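Local coordinates for peptide-binding protein (PDB 6SQX) that cleaves the peptidoglycan of potentially competing bacteria as a secreted NlpC/P60 D,L-endopeptidase, probably of the cysteine type, and also carries an SH3-type domain, at residues G21-I26 against R431-Q436; Q239-E244 against K251-G256; K263-I268 against V282-L287; L422-N427 against N454-L459. One frame throughout, in Å; residues are numbered along the deposited sequence.

Interaction 1 of 4, residues G21-I26 against R431-Q436; sequences GNNITI and RALVGQ
Ile26 packs against Ala432 and Val434 at the end of a parallel strand pairing, and its side chain is worth tracing outward. From CB the chain forks. CG1 stands between the backbone N and the carbonyl carbon (chi1 51°), which lays it beside Leu433 O at 3.6 Å. The other branch, CG2, meets the methyl of Ala432, with CG2 to CB 3.8 Å. At the tip CD1 rests on Val434 CG2, 3.9 Å away, so the isoleucine straddles Ala432 and Val434.

The backbones run in parallel register, Asn23 beside Arg431, Ile24 beside Ala432 and Thr25 beside Leu433. Arg431 N donates to Asn22 O, and Ile24 N returns a nearly straight bond to Arg431 O at 2.8 Å. Leu433 N then reaches Ile24 O from 40° above the carbonyl plane, and Ile26 N closes the ladder on Leu433 O with a longer bond of 3.3 Å. Leu433 O also accepts from a water that donates to Ile26 O as well, pinning the end of the pairing.

On the face carrying Asn23, Arg431 and Leu433, the amide oxygen OD1 of Asn23 lies 3.6 Å from Arg431 CB and also touches Arg431 CG and Leu433 CD2. The guanidinium turns away from the asparagine, NH1 bonding to Gln429. Pro167 flanks Asn23.

Chemically, then, four main-chain hydrogen bonds and a few aliphatic contacts hold the modelled N-terminus to the edge of strand 429-433, and no salt bridge crosses the pairing.

Interaction 2 of 4, residues Q239-E244 against K251-G256; sequences QDLPIE and KILEAG. With EDO (1,2-ethanediol), chain N.
Gln239 is tied to Leu253 twice over: besides the strand bonds, a water accepts from the amide nitrogen NE2 of Gln239 and donates to Leu253 O. That same carbonyl takes the backbone N of Gln239 at 3.1 Å, in the carbonyl plane, so it is gripped by both backbone and solvent. In return Leu253 N gives a straighter bond to Gln239 O, 2.8 Å long.

The glutamine gets there by standing CG between its own N and carbonyl carbon (chi1 65°) and then extending. Its side chain runs alongside that of Leu253, pointing the same way, and NE2 lies 3.8 Å from Leu253 CD2. The other amide atom, OE1, is taken by the backbone N of Lys288, which fixes the rotation of the group.

Two residues on, Leu241 N donates to Lys251 O at 2.8 Å, with an N-H...O angle of 169°. The Leu241 side chain lies close to that carbonyl: CB sits 3.5 Å from Lys251 O, CD1 approaches Lys251 CB, and CD2 packs on Leu253 CB at 3.9 Å. Leu287 packs on both Leu241 and Gln239. On the other face Asp240 and Ile252 lie side by side, OD1 loosely near CG1, while the carboxylate bonds to Asn250. Beyond them an ethanediol, probably from the crystallisation liquor, rests near Ile252 CG2 and Glu254. Glu254 itself is salt-bridged to Lys238 and Arg330.

Gln239 and Leu253 form a hydrogen-bonded pair, Asp240 and Ile252 a non-hydrogen-bonded one, as antiparallel strands do; strands 238-240 and 252-254 are consecutive in the chain, which makes this a beta hairpin.

Interaction 3 of 4, residues K263-I268 against V282-L287; sequences KGKLKI and VNSKNL
Two hydrogen bonds join Leu266 to the loop, one through a side chain and one through the backbone. In the conformer described, Ser284 OG sits between two backbone groups: it accepts from Leu266 N at 2.8 Å with an N-H...O angle of 155°, and donates to Val282 O, approaching from 52° above that carbonyl plane. With OG set beside its own backbone N (chi1 -58°), the hydroxyl faces the strand and bridges Leu266 to Val282. The backbone bond runs the other way: Val282 N reaches Leu266 O at 2.9 Å and is nearly straight. Leu266 thus presents its carbonyl to a backbone N-H and, in this conformer of the serine, its own N-H to a side-chain hydroxyl.

Van der Waals contacts with carbonyl oxygens come next. The CB of Ser284 lies against Gly264 O, and the aliphatic stem of Lys265 runs extended past Val282 O, its CB 3.6 Å from that oxygen.

The apolar contacts flank these bonds. Val282 CG2 sits on Ile268 CG1 at 3.8 Å, the two side chains crossing at about a right angle. Leu266 meets Leu287 in the same crosswise fashion, CD2 to CD1 4.0 Å. Leu287 is brought round by a type I turn from Ser284, closed by the bond from Leu287 N to Ser284 O.

Strand 265-271 lies between strands 277-281 and 259-262 in a five-stranded antiparallel sheet. The loop 282-287 carries the chain from edge strand 277-281 to the opposite edge strand, 289-291; Leu259 backs Leu266 and Ile268, while Pro242 packs against Val282 and Leu241 against Leu287.

Interaction 4 of 4, residues L422-N427 against N454-L459; sequences LVNGNN and NQDWAL. With EDO (1,2-ethanediol), chain Q.
Strands 422-424 and 457-459 run antiparallel, their axes 149° apart, with Val423 and Ala458 as the hydrogen-bonded pair: Ala458 N to Val423 O is 2.8 Å and Val423 N to Ala458 O 3.0 Å.

The indole of Trp457 lies across strand 422-424. Asn424 CB sits over one face, 3.8 Å from the centroid of the six-membered ring, a CH-pi contact; a carbon of an ethanediol, probably from the crystallisation liquor, shares that face, and Leu422 CD1 lies over the rim of the opposite one. Leu422 CB also touches the ring at CE3, while its CD2 meets Leu459 CB at 3.9 Å.

Asp456, with CG anti to its N (chi1 -168°), brings its carboxylate to the backbone N of Gly425. There OD2 takes Gly425 N at 3.0 Å, from above the carboxylate plane, and the ethanediol O2 at 2.6 Å. Asn424 ND2 bonds to the diol's O1 and to Glu428. Its OD1 accepts from Asn426 N, an Asx turn inside the type I turn 424-427. The buried Asp456 O has no hydrogen-bond partner.

Asp456 is the C-prime residue of the Schellman motif ending helix 449-453, whose Leu452 packs on Leu422 and Leu459; Ile24 of strand 23-25 lies against Trp457.

The contacts form two pairs well separated in space. Interactions 1 and 4, centres 13 Å apart, belong to one mixed sheet ordered 23-25, 429-433, 419-424, 457-459: each docks an outer strand on the central hairpin, and Arg431 C lies 3.6 Å from Leu422 CD1. Interaction 2 closes its own hairpin and interaction 3 lies at a separate five-stranded sheet; their centres are 10 Å apart and they touch, Pro242 on Val282. Interactions 3 and 4 are 54 Å apart between centres, on opposite sides of the chain's centre. Along the chain, 2, 3 and 4 follow in series, while 1 encloses 2 and 3 and interleaves with 4, so the late strand 429-433 comes back to pair with the N-terminal strand 23-25.

Interaction 1 of 4, residues G21-I26 against R431-Q436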
loop_
_atom_site.group_PDB
_atom_site.type_symbol
_atom_site.label_atom_id
_atom_site.label_comp_id
_atom_site.label_asym_id
_atom_site.label_seq_id
_atom_site.Cartn_x
_atom_site.Cartn_y
_atom_site.Cartn_z
ATOM N N GLY A 21 27.947 -11.825 10.516
ATOM C CA GLY A 21 26.811 -11.318 9.765
ATOM C C GLY A 21 26.300 -9.931 10.148
ATOM O O GLY A 21 27.167 -9.016 10.217
ATOM N N ASN A 22 24.946 -9.816 10.335
ATOM C CA ASN A 22 24.052 -8.700 10.720
ATOM C C ASN A 22 22.700 -8.707 9.995
ATOM O O ASN A 22 21.642 -8.659 10.617
ATOM C CB ASN A 22 24.655 -7.323 10.507
ATOM C CG ASN A 22 24.857 -6.620 11.822
ATOM O OD1 ASN A 22 24.649 -5.436 11.912
ATOM N ND2 ASN A 22 25.288 -7.374 12.875
ATOM N N ASN A 23 22.738 -8.738 8.666
ATOM C CA ASN A 23 21.594 -9.048 7.829
ATOM C C ASN A 23 21.872 -10.435 7.281
ATOM O O ASN A 23 22.815 -10.610 6.504
ATOM C CB ASN A 23 21.499 -8.076 6.651
ATOM C CG ASN A 23 20.992 -6.728 7.045
ATOM O OD1 ASN A 23 19.985 -6.613 7.732
ATOM N ND2 ASN A 23 21.689 -5.690 6.610
ATOM N N ILE A 24 21.009 -11.399 7.610
ATOM C CA ILE A 24 21.213 -12.830 7.324
ATOM C C ILE A 24 19.983 -13.328 6.575
ATOM O O ILE A 24 18.860 -13.235 7.090
ATOM C CB ILE A 24 21.357 -13.614 8.652
ATOM C CG1 ILE A 24 22.516 -13.096 9.511
ATOM C CG2 ILE A 24 21.519 -15.143 8.403
ATOM C CD1 ILE A 24 22.580 -13.744 10.924
ATOM N N THR A 25 20.181 -13.883 5.373
ATOM C CA THR A 25 19.038 -14.352 4.591
ATOM C C THR A 25 18.457 -15.618 5.221
ATOM O O THR A 25 19.165 -16.377 5.891
ATOM C CB THR A 25 19.444 -14.668 3.159
ATOM O OG1 THR A 25 20.438 -15.724 3.214
ATOM C CG2 THR A 25 19.994 -13.423 2.478
ATOM N N ILE A 26 17.156 -15.823 5.039
ATOM C CA ILE A 26 16.543 -17.100 5.398
ATOM C C ILE A 26 15.817 -17.687 4.193
ATOM O O ILE A 26 15.312 -16.943 3.336
ATOM C CB ILE A 26 15.616 -16.974 6.633
ATOM C CG1 ILE A 26 14.576 -15.824 6.490
ATOM C CG2 ILE A 26 16.433 -16.886 7.932
ATOM C CD1 ILE A 26 13.392 -15.994 7.460
ATOM N N ARG A 431 18.817 -8.736 11.254
ATOM C CA ARG A 431 17.588 -9.079 10.538
ATOM C C ARG A 431 17.771 -10.410 9.835
ATOM O O ARG A 431 18.807 -10.646 9.200
ATOM C CB ARG A 431 17.180 -8.030 9.467
ATOM C CG ARG A 431 16.811 -6.662 10.068
ATOM C CD ARG A 431 15.459 -6.717 10.815
ATOM N NE ARG A 431 15.061 -5.391 11.280
ATOM C CZ ARG A 431 15.544 -4.810 12.380
ATOM N NH1 ARG A 431 16.436 -5.436 13.145
ATOM N NH2 ARG A 431 15.098 -3.604 12.741
ATOM N N ALA A 432 16.740 -11.241 9.903
ATOM C CA ALA A 432 16.624 -12.422 9.038
ATOM C C ALA A 432 15.846 -11.924 7.823
ATOM O O ALA A 432 14.632 -11.724 7.888
ATOM C CB ALA A 432 15.890 -13.557 9.748
ATOM N N LEU A 433 16.560 -11.687 6.721
ATOM C CA LEU A 433 15.978 -11.023 5.559
ATOM C C LEU A 433 15.081 -11.940 4.735
ATOM O O LEU A 433 15.450 -13.082 4.406
ATOM C CB LEU A 433 17.071 -10.527 4.610
ATOM C CG LEU A 433 18.039 -9.447 5.085
ATOM C CD1 LEU A 433 18.953 -9.123 3.894
ATOM C CD2 LEU A 433 17.280 -8.184 5.543
ATOM N N VAL A 434 13.929 -11.403 4.349
ATOM C CA VAL A 434 13.004 -12.016 3.405
ATOM C C VAL A 434 12.937 -11.123 2.174
ATOM O O VAL A 434 13.493 -11.450 1.121
ATOM C CB VAL A 434 11.627 -12.245 4.058
ATOM C CG1 VAL A 434 10.636 -12.847 3.027
ATOM C CG2 VAL A 434 11.821 -13.167 5.263
ATOM N N GLY A 435 12.361 -9.935 2.305
ATOM C CA GLY A 435 12.561 -8.905 1.302
ATOM C C GLY A 435 11.730 -9.043 0.046
ATOM O O GLY A 435 12.062 -8.398 -0.966
ATOM N N GLN A 436 10.659 -9.831 0.090
ATOM C CA GLN A 436 9.795 -10.064 -1.068
ATOM C C GLN A 436 8.442 -10.519 -0.562
ATOM O O GLN A 436 8.345 -11.081 0.537
ATOM C CB GLN A 436 10.346 -11.117 -2.060
ATOM C CG GLN A 436 10.676 -12.458 -1.414
ATOM C CD GLN A 436 11.070 -13.539 -2.414
ATOM O OE1 GLN A 436 10.308 -13.850 -3.323
ATOM N NE2 GLN A 436 12.252 -14.119 -2.233
HETATM O O HOH W 1 15.976 -14.500 1.755
#

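Interaction 2 of 4, residues Q239-E244 against K251-G256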
loop_
_atom_site.group_PDB
_atom_site.type_symbol
_atom_site.label_atom_id
_atom_site.label_comp_id
_atom_site.label_asym_id
_atom_site.label_seq_id
_atom_site.Cartn_x
_atom_site.Cartn_y
_atom_site.Cartn_z
ATOM N N GLN A 239 2.441 -4.485 -17.181
ATOM C CA GLN A 239 2.455 -4.789 -18.606
ATOM C C GLN A 239 2.747 -3.493 -19.354
ATOM O O GLN A 239 2.536 -2.397 -18.832
ATOM C CB GLN A 239 1.141 -5.427 -19.037
ATOM C CG GLN A 239 -0.011 -4.522 -18.915
ATOM C CD GLN A 239 -1.321 -5.344 -19.025
ATOM O OE1 GLN A 239 -1.671 -5.826 -20.102
ATOM N NE2 GLN A 239 -2.029 -5.525 -17.906
ATOM N N ASP A 240 3.270 -3.618 -20.580
ATOM C CA ASP A 240 3.650 -2.457 -21.380
ATOM C C ASP A 240 2.490 -2.002 -22.265
ATOM O O ASP A 240 1.856 -2.822 -22.943
ATOM C CB ASP A 240 4.818 -2.852 -22.278
ATOM C CG ASP A 240 6.028 -3.250 -21.477
ATOM O OD1 ASP A 240 6.302 -2.557 -20.479
ATOM O OD2 ASP A 240 6.712 -4.274 -21.802
ATOM N N LEU A 241 2.230 -0.684 -22.296
ATOM C CA LEU A 241 1.208 -0.163 -23.207
ATOM C C LEU A 241 1.827 0.059 -24.590
ATOM O O LEU A 241 3.039 0.272 -24.692
ATOM C CB LEU A 241 0.610 1.127 -22.656
ATOM C CG LEU A 241 -0.167 0.864 -21.371
ATOM C CD1 LEU A 241 -0.785 2.147 -20.817
ATOM C CD2 LEU A 241 -1.263 -0.194 -21.531
ATOM N N PRO A 242 1.041 -0.078 -25.672
ATOM C CA PRO A 242 1.605 0.040 -27.023
ATOM C C PRO A 242 2.293 1.371 -27.218
ATOM O O PRO A 242 1.838 2.409 -26.719
ATOM C CB PRO A 242 0.376 -0.050 -27.927
ATOM C CG PRO A 242 -0.587 -0.793 -27.183
ATOM C CD PRO A 242 -0.343 -0.558 -25.707
ATOM N N ILE A 243 3.403 1.324 -27.948
ATOM C CA ILE A 243 4.112 2.527 -28.366
ATOM C C ILE A 243 3.640 2.862 -29.776
ATOM O O ILE A 243 3.921 2.131 -30.734
ATOM C CB ILE A 243 5.634 2.357 -28.286
ATOM C CG1 ILE A 243 6.037 1.871 -26.887
ATOM C CG2 ILE A 243 6.320 3.683 -28.557
ATOM C CD1 ILE A 243 7.489 1.451 -26.787
ATOM N N GLU A 244 2.908 3.967 -29.887
ATOM C CA GLU A 244 2.395 4.426 -31.167
ATOM C C GLU A 244 3.476 5.195 -31.919
ATOM O O GLU A 244 4.589 5.407 -31.423
ATOM C CB GLU A 244 1.120 5.242 -30.965
ATOM C CG GLU A 244 0.014 4.434 -30.312
ATOM C CD GLU A 244 -0.365 3.203 -31.121
ATOM O OE1 GLU A 244 -0.223 3.227 -32.368
ATOM O OE2 GLU A 244 -0.809 2.206 -30.516
ATOM N N LYS A 251 4.762 3.220 -21.661
ATOM C CA LYS A 251 4.087 3.432 -20.375
ATOM C C LYS A 251 3.767 2.081 -19.760
ATOM O O LYS A 251 3.358 1.157 -20.463
ATOM C CB LYS A 251 2.766 4.182 -20.575
ATOM C CG LYS A 251 2.957 5.598 -21.036
ATOM C CD LYS A 251 3.779 6.414 -20.045
ATOM C CE LYS A 251 3.623 7.922 -20.337
ATOM N NZ LYS A 251 4.666 8.741 -19.641
ATOM N N ILE A 252 3.931 1.956 -18.443
ATOM C CA ILE A 252 3.661 0.704 -17.755
ATOM C C ILE A 252 2.290 0.777 -17.098
ATOM O O ILE A 252 1.974 1.733 -16.368
ATOM C CB ILE A 252 4.773 0.358 -16.756
ATOM C CG1 ILE A 252 6.062 0.127 -17.556
ATOM C CG2 ILE A 252 4.387 -0.878 -15.938
ATOM C CD1 ILE A 252 7.285 -0.179 -16.716
ATOM N N LEU A 253 1.456 -0.211 -17.360
ATOM C CA LEU A 253 0.146 -0.332 -16.703
ATOM C C LEU A 253 0.282 -1.283 -15.519
ATOM O O LEU A 253 0.756 -2.417 -15.678
ATOM C CB LEU A 253 -0.860 -0.920 -17.707
ATOM C CG LEU A 253 -2.280 -1.235 -17.238
ATOM C CD1 LEU A 253 -2.977 0.065 -16.760
ATOM C CD2 LEU A 253 -3.074 -1.939 -18.339
ATOM N N GLU A 254 -0.138 -0.837 -14.325
ATOM C CA GLU A 254 0.099 -1.560 -13.079
ATOM C C GLU A 254 -1.203 -2.114 -12.527
ATOM O O GLU A 254 -2.261 -1.446 -12.564
ATOM C CB GLU A 254 0.704 -0.629 -12.025
ATOM C CG GLU A 254 2.108 -0.160 -12.394
ATOM C CD GLU A 254 3.253 -0.970 -11.755
ATOM O OE1 GLU A 254 2.963 -1.981 -11.064
ATOM O OE2 GLU A 254 4.425 -0.571 -11.980
ATOM N N ALA A 255 -1.144 -3.327 -11.983
ATOM C CA ALA A 255 -2.304 -3.854 -11.266
ATOM C C ALA A 255 -2.730 -2.870 -10.171
ATOM O O ALA A 255 -1.900 -2.167 -9.577
ATOM C CB ALA A 255 -1.986 -5.226 -10.665
ATOM N N GLY A 256 -4.032 -2.831 -9.928
ATOM C CA GLY A 256 -4.627 -1.852 -9.023
ATOM C C GLY A 256 -5.222 -0.663 -9.742
ATOM O O GLY A 256 -6.081 0.019 -9.181
HETATM C C1 EDO N . 6.585 3.159 -13.734
HETATM O O1 EDO N . 5.498 3.876 -14.318
HETATM C C2 EDO N . 6.000 2.131 -12.769
HETATM O O2 EDO N . 5.446 1.030 -13.470
HETATM O O HOH W 2 -0.778 -4.695 -15.464
#

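Interaction 3 of 4, residues K263-I268 against V282-L287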
loop_
_atom_site.group_PDB
_atom_site.type_symbol
_atom_site.label_atom_id
_atom_site.label_comp_id
_atom_site.label_asym_id
_atom_site.label_seq_id
_atom_site.Cartn_x
_atom_site.Cartn_y
_atom_site.Cartn_z
ATOM N N LYS A 263 -15.637 -0.643 -26.129
ATOM C CA LYS A 263 -15.441 -1.560 -27.260
ATOM C C LYS A 263 -14.157 -2.369 -27.118
ATOM O O LYS A 263 -13.522 -2.753 -28.113
ATOM C CB LYS A 263 -15.564 -0.868 -28.622
ATOM C CG LYS A 263 -16.989 -0.358 -28.881
ATOM C CD LYS A 263 -17.089 0.420 -30.191
ATOM C CE LYS A 263 -18.484 1.036 -30.387
ATOM N NZ LYS A 263 -18.555 2.008 -31.524
ATOM N N GLY A 264 -13.835 -2.728 -25.875
ATOM C CA GLY A 264 -12.683 -3.561 -25.583
ATOM C C GLY A 264 -11.353 -2.855 -25.548
ATOM O O GLY A 264 -10.317 -3.525 -25.345
ATOM N N LYS A 265 -11.331 -1.530 -25.722
ATOM C CA LYS A 265 -10.099 -0.757 -25.705
ATOM C C LYS A 265 -10.041 0.058 -24.425
ATOM O O LYS A 265 -11.006 0.744 -24.066
ATOM C CB LYS A 265 -9.967 0.151 -26.932
ATOM C CG LYS A 265 -9.869 -0.645 -28.251
ATOM C CD LYS A 265 -9.572 0.263 -29.437
ATOM C CE LYS A 265 -9.657 -0.525 -30.760
ATOM N NZ LYS A 265 -9.564 0.357 -31.954
ATOM N N LEU A 266 -8.916 -0.039 -23.745
ATOM C CA LEU A 266 -8.635 0.774 -22.575
ATOM C C LEU A 266 -8.560 2.255 -22.945
ATOM O O LEU A 266 -8.084 2.630 -24.016
ATOM C CB LEU A 266 -7.256 0.320 -22.074
ATOM C CG LEU A 266 -6.739 0.845 -20.759
ATOM C CD1 LEU A 266 -7.607 0.250 -19.666
ATOM C CD2 LEU A 266 -5.302 0.394 -20.601
ATOM N N LYS A 267 -8.994 3.123 -22.021
ATOM C CA LYS A 267 -8.727 4.551 -22.145
ATOM C C LYS A 267 -7.888 5.000 -20.948
ATOM O O LYS A 267 -8.075 4.523 -19.818
ATOM C CB LYS A 267 -10.007 5.378 -22.264
ATOM C CG LYS A 267 -10.877 5.021 -23.482
ATOM C CD LYS A 267 -11.968 6.074 -23.700
ATOM C CE LYS A 267 -12.605 5.964 -25.075
ATOM N NZ LYS A 267 -13.431 7.167 -25.320
ATOM N N ILE A 268 -6.912 5.862 -21.205
ATOM C CA ILE A 268 -6.070 6.356 -20.116
ATOM C C ILE A 268 -6.143 7.875 -20.120
ATOM O O ILE A 268 -6.204 8.500 -21.199
ATOM C CB ILE A 268 -4.605 5.890 -20.235
ATOM C CG1 ILE A 268 -4.009 6.310 -21.575
ATOM C CG2 ILE A 268 -4.474 4.400 -20.005
ATOM C CD1 ILE A 268 -2.484 6.098 -21.693
ATOM N N VAL A 282 -6.305 3.453 -26.091
ATOM C CA VAL A 282 -5.095 2.656 -26.274
ATOM C C VAL A 282 -5.419 1.440 -27.129
ATOM O O VAL A 282 -6.440 0.783 -26.923
ATOM C CB VAL A 282 -4.569 2.209 -24.892
ATOM C CG1 VAL A 282 -3.272 1.421 -25.014
ATOM C CG2 VAL A 282 -4.380 3.410 -23.963
ATOM N N ASN A 283 -4.553 1.122 -28.086
ATOM C CA ASN A 283 -4.705 -0.155 -28.800
ATOM C C ASN A 283 -4.504 -1.304 -27.813
ATOM O O ASN A 283 -3.422 -1.458 -27.238
ATOM C CB ASN A 283 -3.703 -0.237 -29.945
ATOM C CG ASN A 283 -4.150 0.574 -31.172
ATOM O OD1 ASN A 283 -5.346 0.637 -31.493
ATOM N ND2 ASN A 283 -3.193 1.210 -31.849
ATOM N N SER A 284 -5.549 -2.094 -27.575
ATOM C CA SER A 284 -5.588 -2.995 -26.430
ATOM C C SER A 284 -5.536 -4.473 -26.801
ATOM O O SER A 284 -5.764 -5.322 -25.928
ATOM C CB SER A 284 -6.824 -2.701 -25.578
ATOM O OG SER A 284 -6.805 -1.341 -25.147
ATOM N N LYS A 285 -5.250 -4.804 -28.069
ATOM C CA LYS A 285 -5.310 -6.200 -28.501
ATOM C C LYS A 285 -4.531 -7.144 -27.577
ATOM O O LYS A 285 -5.012 -8.238 -27.249
ATOM C CB LYS A 285 -4.863 -6.333 -29.961
ATOM C CG LYS A 285 -3.395 -5.989 -30.221
ATOM C CD LYS A 285 -3.170 -4.486 -30.383
ATOM C CE LYS A 285 -1.682 -4.144 -30.412
ATOM N NZ LYS A 285 -1.441 -2.676 -30.565
ATOM N N ASN A 286 -3.344 -6.743 -27.127
ATOM C CA ASN A 286 -2.495 -7.636 -26.347
ATOM C C ASN A 286 -2.531 -7.361 -24.851
ATOM O O ASN A 286 -1.687 -7.888 -24.122
ATOM C CB ASN A 286 -1.049 -7.556 -26.830
ATOM C CG ASN A 286 -0.893 -8.020 -28.250
ATOM O OD1 ASN A 286 -1.313 -9.130 -28.602
ATOM N ND2 ASN A 286 -0.301 -7.168 -29.091
ATOM N N LEU A 287 -3.474 -6.552 -24.381
ATOM C CA LEU A 287 -3.480 -6.159 -22.979
ATOM C C LEU A 287 -4.280 -7.155 -22.143
ATOM O O LEU A 287 -5.178 -7.839 -22.643
ATOM C CB LEU A 287 -4.044 -4.748 -22.796
ATOM C CG LEU A 287 -3.225 -3.657 -23.478
ATOM C CD1 LEU A 287 -3.818 -2.278 -23.167
ATOM C CD2 LEU A 287 -1.724 -3.722 -23.120
#

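Interaction 4 of 4, residues L422-N427 against N454-L459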
loop_
_atom_site.group_PDB
_atom_site.type_symbol
_atom_site.label_atom_id
_atom_site.label_comp_id
_atom_site.label_asym_id
_atom_site.label_seq_id
_atom_site.Cartn_x
_atom_site.Cartn_y
_atom_site.Cartn_z
ATOM N N LEU A 422 16.389 -9.991 14.821
ATOM C CA LEU A 422 17.277 -10.883 15.554
ATOM C C LEU A 422 18.016 -10.070 16.603
ATOM O O LEU A 422 18.228 -8.866 16.432
ATOM C CB LEU A 422 18.362 -11.457 14.623
ATOM C CG LEU A 422 17.906 -12.064 13.296
ATOM C CD1 LEU A 422 19.101 -12.463 12.420
ATOM C CD2 LEU A 422 16.955 -13.245 13.568
ATOM N N VAL A 423 18.417 -10.722 17.697
ATOM C CA VAL A 423 19.252 -10.061 18.707
ATOM C C VAL A 423 20.401 -10.994 19.073
ATOM O O VAL A 423 20.187 -12.194 19.260
ATOM C CB VAL A 423 18.427 -9.647 19.961
ATOM C CG1 VAL A 423 19.280 -8.961 20.971
ATOM C CG2 VAL A 423 17.330 -8.701 19.555
ATOM N N ASN A 424 21.618 -10.459 19.167
ATOM C CA ASN A 424 22.743 -11.305 19.568
ATOM C C ASN A 424 23.006 -11.203 21.072
ATOM O O ASN A 424 22.273 -10.547 21.821
ATOM C CB ASN A 424 23.992 -11.060 18.716
ATOM C CG ASN A 424 24.666 -9.722 19.008
ATOM O OD1 ASN A 424 24.342 -9.049 19.984
ATOM N ND2 ASN A 424 25.630 -9.341 18.162
ATOM N N GLY A 425 24.077 -11.860 21.527
ATOM C CA GLY A 425 24.359 -11.914 22.954
ATOM C C GLY A 425 24.772 -10.589 23.558
ATOM O O GLY A 425 24.724 -10.445 24.789
ATOM N N ASN A 426 25.170 -9.621 22.735
ATOM C CA ASN A 426 25.472 -8.252 23.155
ATOM C C ASN A 426 24.287 -7.317 23.014
ATOM O O ASN A 426 24.460 -6.099 23.158
ATOM C CB ASN A 426 26.629 -7.680 22.339
ATOM C CG ASN A 426 27.958 -8.275 22.728
ATOM O OD1 ASN A 426 28.233 -8.480 23.917
ATOM N ND2 ASN A 426 28.787 -8.580 21.725
ATOM N N ASN A 427 23.096 -7.857 22.781
ATOM C CA ASN A 427 21.887 -7.067 22.541
ATOM C C ASN A 427 21.997 -6.182 21.304
ATOM O O ASN A 427 21.284 -5.187 21.182
ATOM C CB ASN A 427 21.453 -6.256 23.770
ATOM C CG ASN A 427 19.949 -6.158 23.894
ATOM O OD1 ASN A 427 19.235 -7.132 23.659
ATOM N ND2 ASN A 427 19.454 -4.977 24.258
ATOM N N ASN A 454 22.472 -21.166 17.083
ATOM C CA ASN A 454 23.818 -21.732 17.122
ATOM C C ASN A 454 24.880 -20.748 16.649
ATOM O O ASN A 454 26.069 -20.956 16.927
ATOM C CB ASN A 454 23.918 -22.998 16.281
ATOM C CG ASN A 454 23.067 -24.132 16.816
ATOM O OD1 ASN A 454 22.825 -24.237 18.026
ATOM N ND2 ASN A 454 22.629 -25.014 15.914
ATOM N N GLN A 455 24.487 -19.690 15.939
ATOM C CA GLN A 455 25.415 -18.640 15.531
ATOM C C GLN A 455 25.212 -17.367 16.364
ATOM O O GLN A 455 25.564 -16.273 15.919
ATOM C CB GLN A 455 25.272 -18.322 14.034
ATOM C CG GLN A 455 25.220 -19.525 13.100
ATOM C CD GLN A 455 26.489 -20.309 13.072
ATOM O OE1 GLN A 455 27.585 -19.764 13.241
ATOM N NE2 GLN A 455 26.351 -21.632 12.864
ATOM N N ASP A 456 24.611 -17.497 17.554
ATOM C CA ASP A 456 24.430 -16.410 18.520
ATOM C C ASP A 456 23.390 -15.385 18.098
ATOM O O ASP A 456 23.446 -14.249 18.540
ATOM C CB ASP A 456 25.744 -15.706 18.920
ATOM C CG ASP A 456 25.575 -14.784 20.154
ATOM O OD1 ASP A 456 24.992 -15.244 21.161
ATOM O OD2 ASP A 456 26.012 -13.604 20.115
ATOM N N TRP A 457 22.429 -15.756 17.258
ATOM C CA TRP A 457 21.340 -14.861 16.892
ATOM C C TRP A 457 20.030 -15.434 17.399
ATOM O O TRP A 457 19.671 -16.553 17.040
ATOM C CB TRP A 457 21.285 -14.709 15.379
ATOM C CG TRP A 457 22.357 -13.817 14.870
ATOM C CD1 TRP A 457 23.456 -14.184 14.136
ATOM C CD2 TRP A 457 22.466 -12.394 15.060
ATOM N NE1 TRP A 457 24.240 -13.080 13.867
ATOM C CE2 TRP A 457 23.655 -11.972 14.427
ATOM C CE3 TRP A 457 21.692 -11.442 15.750
ATOM C CZ2 TRP A 457 24.060 -10.633 14.390
ATOM C CZ3 TRP A 457 22.105 -10.114 15.739
ATOM C CH2 TRP A 457 23.275 -9.716 15.052
ATOM N N ALA A 458 19.303 -14.653 18.203
ATOM C CA ALA A 458 18.008 -15.056 18.741
ATOM C C ALA A 458 16.923 -14.422 17.879
ATOM O O ALA A 458 16.763 -13.194 17.870
ATOM C CB ALA A 458 17.848 -14.553 20.180
ATOM N N LEU A 459 16.174 -15.242 17.160
ATOM C CA LEU A 459 15.060 -14.743 16.353
ATOM C C LEU A 459 13.888 -14.351 17.247
ATOM O O LEU A 459 13.491 -15.106 18.146
ATOM C CB LEU A 459 14.645 -15.823 15.339
ATOM C CG LEU A 459 13.545 -15.392 14.342
ATOM C CD1 LEU A 459 13.893 -15.811 12.893
ATOM C CD2 LEU A 459 12.234 -16.001 14.710
HETATM C C1 EDO Q . 27.095 -12.314 15.706
HETATM O O1 EDO Q . 27.191 -10.900 15.907
HETATM C C2 EDO Q . 26.507 -12.944 16.958
HETATM O O2 EDO Q . 27.369 -12.701 18.081
#